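Local coordinates for hypothetical protein RPA1889 (Rhodopseudomonas palustris, PDB 2I9C), which is of unknown function but folds as a small all-helical protein of a family grouped with the tetratricopeptide-like helical repeats, at residues Ala61-Ser64 with Leu65-Tyr68; Pro69-Gln72 with Val73-Gln76; Gly109-Leu112 with Asp113-Asp117. One frame throughout, in Å; residues are numbered along the deposited sequence.

Overall arrangement
The three contacts follow one another along a chain that forms five helices, 11-30, 34-53, 71-79, 86-99 and 104-117, and no strand. Contact 1 lies in the linker between helices 34-53 and 71-79, part of it 3-10; contact 2 continues it without a break into the start of helix 71-79, their centres about 9 Å apart. R74 of contact 2 hydrogen-bonds Y68 O and, weakly, E67 O, tying the linker to the helix. Contact 3, in the last helix, lies about 18 Å from contact 2 and 21 Å from contact 1, centre to centre. Helix 86-99 packs against all three, uniting them in one helical domain.

Contact 1 (Ala61-Ser64 with Leu65-Tyr68); sequences ALLS and LFEY
The carbonyl O of L62 accepts the amide N of L65 at 2.9 Å, and one residue on, L63 O takes F66 N at 3.2 Å with a nearly straight N-H...O angle of 169°. In both, the donor stands above the carbonyl plane, well out of it. These two bonds belong to a 3-10 turn in the linker between helices 34-53 and 71-79, whose three-residue spacing brings side chains i and i+3 to the same side. L62 and L65 meet there through single methyls, L62 CD2 on L65 CD1 at 3.9 Å; both are buried, and F18 of helix 11-30 covers them, a place suited to branched aliphatic chains. The second pair, L63 and F66, lies side by side and points the same way. L63 CD2 touches the far end of the phenyl ring at F66 CZ, 3.5 Å away, while L63 CA sits over one ring face, offset toward the rim. F66 achieves this with CG anti to its carbonyl carbon (chi1 -79°), which lays the ring back along the preceding turn. There it also meets T81, A77 and Q92, so a flat, wide side chain bridges several elements. With an alanine here, the L63 CD2 methyl would probably lose its aromatic neighbour and a gap would open toward A77 and Q92.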
loop_
_atom_site.group_PDB
_atom_site.type_symbol
_atom_site.label_atom_id
_atom_site.label_comp_id
_atom_site.label_asym_id
_atom_site.label_seq_id
_atom_site.Cartn_x
_atom_site.Cartn_y
_atom_site.Cartn_z
ATOM N N ALA A 61 -10.173 3.896 3.513
ATOM C CA ALA A 61 -10.831 3.368 2.351
ATOM C C ALA A 61 -9.977 2.312 1.612
ATOM O O ALA A 61 -10.539 1.530 0.835
ATOM C CB ALA A 61 -11.233 4.534 1.401
ATOM N N LEU A 62 -8.647 2.272 1.863
ATOM C CA LEU A 62 -7.769 1.269 1.211
ATOM C C LEU A 62 -7.925 -0.144 1.772
ATOM O O LEU A 62 -7.441 -1.125 1.185
ATOM C CB LEU A 62 -6.275 1.684 1.308
ATOM C CG LEU A 62 -5.953 3.033 0.662
ATOM C CD1 LEU A 62 -4.522 3.479 1.099
ATOM C CD2 LEU A 62 -6.130 2.919 -0.871
ATOM N N LEU A 63 -8.567 -0.247 2.932
ATOM C CA LEU A 63 -8.861 -1.535 3.511
ATOM C C LEU A 63 -9.635 -2.460 2.524
ATOM O O LEU A 63 -9.446 -3.677 2.568
ATOM C CB LEU A 63 -9.618 -1.360 4.845
ATOM C CG LEU A 63 -8.912 -0.817 6.110
ATOM C CD1 LEU A 63 -9.934 -0.657 7.242
ATOM C CD2 LEU A 63 -7.815 -1.798 6.599
ATOM N N SER A 64 -10.481 -1.891 1.651
ATOM C CA SER A 64 -11.213 -2.662 0.603
ATOM C C SER A 64 -10.291 -3.424 -0.341
ATOM O O SER A 64 -10.712 -4.366 -1.015
ATOM C CB SER A 64 -12.009 -1.714 -0.268
ATOM O OG SER A 64 -13.150 -1.248 0.428
ATOM N N LEU A 65 -9.037 -2.999 -0.412
ATOM C CA LEU A 65 -8.097 -3.613 -1.298
ATOM C C LEU A 65 -7.383 -4.840 -0.760
ATOM O O LEU A 65 -6.570 -5.403 -1.472
ATOM C CB LEU A 65 -7.057 -2.578 -1.704
ATOM C CG LEU A 65 -7.600 -1.352 -2.437
ATOM C CD1 LEU A 65 -6.363 -0.467 -2.850
ATOM C CD2 LEU A 65 -8.442 -1.701 -3.683
ATOM N N PHE A 66 -7.626 -5.221 0.503
ATOM C CA PHE A 66 -6.941 -6.397 1.104
ATOM C C PHE A 66 -7.323 -7.694 0.384
ATOM O O PHE A 66 -6.581 -8.670 0.496
ATOM C CB PHE A 66 -7.310 -6.554 2.579
ATOM C CG PHE A 66 -6.571 -5.608 3.534
ATOM C CD1 PHE A 66 -5.878 -4.492 3.075
ATOM C CD2 PHE A 66 -6.650 -5.820 4.929
ATOM C CE1 PHE A 66 -5.284 -3.620 3.970
ATOM C CE2 PHE A 66 -5.989 -4.956 5.846
ATOM C CZ PHE A 66 -5.313 -3.860 5.372
ATOM N N GLU A 67 -8.500 -7.737 -0.262
ATOM C CA GLU A 67 -8.914 -8.907 -1.061
ATOM C C GLU A 67 -8.591 -8.750 -2.568
ATOM O O GLU A 67 -8.814 -9.657 -3.353
ATOM C CB GLU A 67 -10.395 -9.258 -0.842
ATOM C CG GLU A 67 -10.706 -9.550 0.609
ATOM C CD GLU A 67 -12.152 -9.901 0.816
ATOM O OE1 GLU A 67 -12.848 -10.056 -0.191
ATOM O OE2 GLU A 67 -12.591 -9.999 1.973
ATOM N N TYR A 68 -8.019 -7.615 -2.947
ATOM C CA TYR A 68 -7.658 -7.354 -4.365
ATOM C C TYR A 68 -6.712 -8.490 -4.892
ATOM O O TYR A 68 -5.758 -8.818 -4.219
ATOM C CB TYR A 68 -7.016 -5.945 -4.522
ATOM C CG TYR A 68 -6.927 -5.542 -5.976
ATOM C CD1 TYR A 68 -7.931 -4.738 -6.555
ATOM C CD2 TYR A 68 -5.922 -6.063 -6.807
ATOM C CE1 TYR A 68 -7.925 -4.435 -7.903
ATOM C CE2 TYR A 68 -5.914 -5.784 -8.183
ATOM C CZ TYR A 68 -6.899 -4.946 -8.699
ATOM O OH TYR A 68 -6.874 -4.640 -10.001
#

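Contact 2 (Pro69-Gln72 with Val73-Gln76); sequences PNMQ and VRLQ. With ACT (acetate ion), chain B.
N70 OD1 accepts the backbone N of V73 at 3.2 Å, the donor tilted 15° from the side-chain carbonyl plane. The asparagine stands just before helix 71-79 and supplies an acceptor to an amide of the first turn, which has no preceding turn to serve it. With CG anti to the backbone N (chi1 -178°), the N70 amide is carried over V73, whose CG2 methyl packs on N70 CB at 3.8 Å. The main-chain O of N70 takes R74 N, and the i to i+4 pattern continues from M71 O to L75 N and from Q72 O to Q76 N, the last at 3.0 Å. The side chain of Q76 is modelled in two positions, and in one of them it runs beside that of Q72. The buried amide of Q72 is satisfied at both ends from outside, OE1 by Q104 and NE2 by Q25; a glutamine, with donor and acceptor at one end, suits a buried place flanked by Q25 of helix 11-30 and Q104 of helix 104-117.

R74 extends from CG to NE and offers NH1 to an acetate ion, probably from the crystallisation liquor: R74 NH1 to acetate O is 3.0 Å, with the oxygen at the edge of the guanidinium and in its plane. The selenium of M71, a selenomethionine, lies 3.6 Å from the acetate CH3. Further out, Q92 also bonds the acetate, while R74 NE donates to Y68 O and NH2 weakly to E67 O, which, with the acetate bond, probably limits rotation of the guanidinium. This extended arginine is a separate tie to the linker; the motif that opens helix 71-79 is the asparagine N-cap of N70.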
loop_
_atom_site.group_PDB
_atom_site.type_symbol
_atom_site.label_atom_id
_atom_site.label_comp_id
_atom_site.label_asym_id
_atom_site.label_seq_id
_atom_site.Cartn_x
_atom_site.Cartn_y
_atom_site.Cartn_z
ATOM N N PRO A 69 -6.998 -9.082 -6.091
ATOM C CA PRO A 69 -6.176 -10.199 -6.581
ATOM C C PRO A 69 -4.811 -9.740 -7.155
ATOM O O PRO A 69 -4.517 -9.913 -8.356
ATOM C CB PRO A 69 -7.073 -10.832 -7.665
ATOM C CG PRO A 69 -7.809 -9.643 -8.264
ATOM C CD PRO A 69 -8.126 -8.778 -7.025
ATOM N N ASN A 70 -3.972 -9.155 -6.308
ATOM C CA ASN A 70 -2.626 -8.799 -6.703
ATOM C C ASN A 70 -1.850 -8.592 -5.406
ATOM O O ASN A 70 -2.324 -7.910 -4.504
ATOM C CB ASN A 70 -2.577 -7.554 -7.603
ATOM C CG ASN A 70 -1.159 -7.225 -8.054
ATOM O OD1 ASN A 70 -0.361 -6.711 -7.272
ATOM N ND2 ASN A 70 -0.855 -7.463 -9.333
HETATM N N MSE A 71 -0.703 -9.225 -5.285
HETATM C CA MSE A 71 -0.023 -9.260 -3.976
HETATM C C MSE A 71 0.635 -7.919 -3.681
HETATM O O MSE A 71 0.743 -7.503 -2.503
HETATM C CB MSE A 71 1.039 -10.369 -3.934
HETATM C CG MSE A 71 1.509 -10.721 -2.501
HETATM SE SE MSE A 71 -0.084 -11.410 -1.418
HETATM C CE MSE A 71 -0.235 -13.270 -2.080
ATOM N N GLN A 72 1.090 -7.241 -4.725
ATOM C CA GLN A 72 1.621 -5.900 -4.526
ATOM C C GLN A 72 0.547 -4.927 -4.003
ATOM O O GLN A 72 0.836 -4.080 -3.154
ATOM C CB GLN A 72 2.280 -5.372 -5.821
ATOM C CG GLN A 72 3.038 -3.983 -5.658
ATOM C CD GLN A 72 4.336 -4.100 -4.868
ATOM O OE1 GLN A 72 4.747 -5.200 -4.495
ATOM N NE2 GLN A 72 5.013 -2.956 -4.650
ATOM N N VAL A 73 -0.677 -5.020 -4.545
ATOM C CA VAL A 73 -1.785 -4.181 -4.095
ATOM C C VAL A 73 -2.037 -4.475 -2.607
ATOM O O VAL A 73 -2.129 -3.556 -1.807
ATOM C CB VAL A 73 -3.074 -4.395 -4.963
ATOM C CG1 VAL A 73 -4.240 -3.534 -4.479
ATOM C CG2 VAL A 73 -2.768 -3.989 -6.423
ATOM N N ARG A 74 -2.159 -5.753 -2.263
ATOM C CA ARG A 74 -2.447 -6.134 -0.893
ATOM C C ARG A 74 -1.368 -5.633 0.066
ATOM O O ARG A 74 -1.702 -5.148 1.154
ATOM C CB ARG A 74 -2.569 -7.663 -0.785
ATOM C CG ARG A 74 -3.789 -8.229 -1.534
ATOM C CD ARG A 74 -4.009 -9.719 -1.173
ATOM N NE ARG A 74 -5.198 -10.247 -1.869
ATOM C CZ ARG A 74 -5.838 -11.364 -1.559
ATOM N NH1 ARG A 74 -5.445 -12.114 -0.545
ATOM N NH2 ARG A 74 -6.904 -11.744 -2.270
ATOM N N LEU A 75 -0.094 -5.821 -0.316
ATOM C CA LEU A 75 1.063 -5.389 0.487
ATOM C C LEU A 75 1.044 -3.889 0.749
ATOM O O LEU A 75 1.160 -3.419 1.883
ATOM C CB LEU A 75 2.406 -5.755 -0.202
ATOM C CG LEU A 75 3.673 -5.167 0.452
ATOM C CD1 LEU A 75 3.943 -5.783 1.792
ATOM C CD2 LEU A 75 4.848 -5.465 -0.493
ATOM N N GLN A 76 0.902 -3.126 -0.314
ATOM C CA GLN A 76 0.950 -1.683 -0.199
ATOM C C GLN A 76 -0.241 -1.147 0.586
ATOM O O GLN A 76 -0.097 -0.216 1.339
ATOM C CB GLN A 76 1.058 -1.021 -1.579
ATOM C CG GLN A 76 2.469 -1.197 -2.207
ATOM C CD GLN A 76 3.575 -0.865 -1.231
ATOM O OE1 GLN A 76 3.630 0.235 -0.709
ATOM N NE2 GLN A 76 4.460 -1.824 -0.978
HETATM C C ACT B . -2.718 -13.206 1.315
HETATM O O ACT B . -2.998 -11.955 1.197
HETATM O OXT ACT B . -3.573 -14.247 1.390
HETATM C CH3 ACT B . -1.293 -13.354 1.420
#

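Contact 3 (Gly109-Leu112 with Asp113-Asp117); sequences GMCL and DLLDD
D113 meets G109 one turn back, and three more residues repeat its backbone bond: D113 N to G109 O, L114 N to M110 O, L115 N to C111 O and D116 N to L112 O, each 2.9 Å. This is the regular i to i+4 pattern of an alpha helix.

Among the apolar contacts, L112 and L115 form the inner pair, the CD2 methyl of L112 lying 4.0 Å from CD1 of L115. C111 has two modelled positions, in one of which its SG also lies near L115 CD1. Small cysteine and branched leucines suit this side, which faces the rest of the protein. On the outer side, selenomethionine M110 is likewise modelled in two positions; in one of them its bent chain brings the terminal methyl round to D113 CB and its CG near L114 CD1, contacts that remain doubtful. An exposed, flexible chain suits this place.

Two aspartates set their carboxylates close to backbone oxygens. D113 CG is 3.2 Å from G109 O, but both carboxylate oxygens are acceptors like the carbonyl, and no bond forms; the closeness follows from the first torsion (chi1 -68°), which turns the group back along the helix. D116 OD2 comes 3.2 Å from L112 O, again without a bond, while OD1 makes a salt bridge to R90 of helix 86-99; a short acid suits an exposed place within reach of R90.

Within the fold, C111 and L112 press on L93 of helix 86-99, and L112 also touches R90 and E94 there. L82 in a loop covers C111 and L115, while in the C-terminal tail F120 touches L114 and P122 touches L115.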
loop_
_atom_site.group_PDB
_atom_site.type_symbol
_atom_site.label_atom_id
_atom_site.label_comp_id
_atom_site.label_asym_id
_atom_site.label_seq_id
_atom_site.Cartn_x
_atom_site.Cartn_y
_atom_site.Cartn_z
ATOM N N GLY A 109 7.563 -9.162 5.906
ATOM C CA GLY A 109 8.354 -9.687 7.013
ATOM C C GLY A 109 9.209 -8.596 7.645
ATOM O O GLY A 109 9.195 -8.434 8.883
HETATM N N MSE A 110 9.928 -7.832 6.810
HETATM C CA MSE A 110 10.734 -6.697 7.276
HETATM C C MSE A 110 9.876 -5.598 7.957
HETATM O O MSE A 110 10.266 -5.060 9.012
HETATM C CB MSE A 110 11.594 -6.135 6.135
HETATM C CG MSE A 110 12.563 -4.986 6.522
HETATM SE SE MSE A 110 14.375 -5.502 7.235
HETATM C CE MSE A 110 13.947 -5.641 9.123
ATOM N N CYS A 111 8.708 -5.293 7.373
ATOM C CA CYS A 111 7.757 -4.361 7.972
ATOM C C CYS A 111 7.371 -4.783 9.386
ATOM O O CYS A 111 7.378 -3.966 10.303
ATOM C CB CYS A 111 6.486 -4.232 7.135
ATOM S SG CYS A 111 5.528 -2.833 7.643
ATOM N N LEU A 112 7.028 -6.056 9.538
ATOM C CA LEU A 112 6.646 -6.595 10.820
ATOM C C LEU A 112 7.837 -6.606 11.828
ATOM O O LEU A 112 7.658 -6.296 13.012
ATOM C CB LEU A 112 6.040 -7.984 10.622
ATOM C CG LEU A 112 4.664 -8.055 9.984
ATOM C CD1 LEU A 112 4.318 -9.543 9.738
ATOM C CD2 LEU A 112 3.583 -7.327 10.808
ATOM N N ASP A 113 9.038 -6.906 11.356
ATOM C CA ASP A 113 10.263 -6.798 12.204
ATOM C C ASP A 113 10.441 -5.367 12.739
ATOM O O ASP A 113 10.636 -5.165 13.929
ATOM C CB ASP A 113 11.519 -7.257 11.431
ATOM C CG ASP A 113 11.506 -8.763 11.131
ATOM O OD1 ASP A 113 10.728 -9.490 11.793
ATOM O OD2 ASP A 113 12.244 -9.226 10.224
ATOM N N LEU A 114 10.306 -4.378 11.859
ATOM C CA LEU A 114 10.433 -2.983 12.242
ATOM C C LEU A 114 9.337 -2.605 13.239
ATOM O O LEU A 114 9.593 -1.910 14.200
ATOM C CB LEU A 114 10.369 -2.084 10.994
ATOM C CG LEU A 114 11.560 -2.160 10.022
ATOM C CD1 LEU A 114 11.206 -1.581 8.641
ATOM C CD2 LEU A 114 12.682 -1.397 10.677
ATOM N N LEU A 115 8.115 -3.076 12.988
ATOM C CA LEU A 115 6.990 -2.839 13.898
ATOM C C LEU A 115 7.224 -3.422 15.289
ATOM O O LEU A 115 6.852 -2.824 16.288
ATOM C CB LEU A 115 5.709 -3.454 13.308
ATOM C CG LEU A 115 5.056 -2.622 12.226
ATOM C CD1 LEU A 115 3.919 -3.383 11.563
ATOM C CD2 LEU A 115 4.576 -1.288 12.820
ATOM N N ASP A 116 7.812 -4.607 15.335
ATOM C CA ASP A 116 8.113 -5.296 16.589
ATOM C C ASP A 116 9.264 -4.641 17.363
ATOM O O ASP A 116 9.313 -4.750 18.582
ATOM C CB ASP A 116 8.380 -6.791 16.345
ATOM C CG ASP A 116 7.128 -7.540 15.877
ATOM O OD1 ASP A 116 6.010 -7.078 16.179
ATOM O OD2 ASP A 116 7.258 -8.601 15.220
ATOM N N ASP A 117 10.178 -3.983 16.644
ATOM C CA ASP A 117 11.266 -3.213 17.260
ATOM C C ASP A 117 10.708 -1.992 18.015
ATOM O O ASP A 117 11.183 -1.654 19.089
ATOM C CB ASP A 117 12.314 -2.787 16.213
ATOM C CG ASP A 117 13.467 -1.955 16.816
ATOM O OD1 ASP A 117 14.307 -2.514 17.559
ATOM O OD2 ASP A 117 13.544 -0.743 16.526
#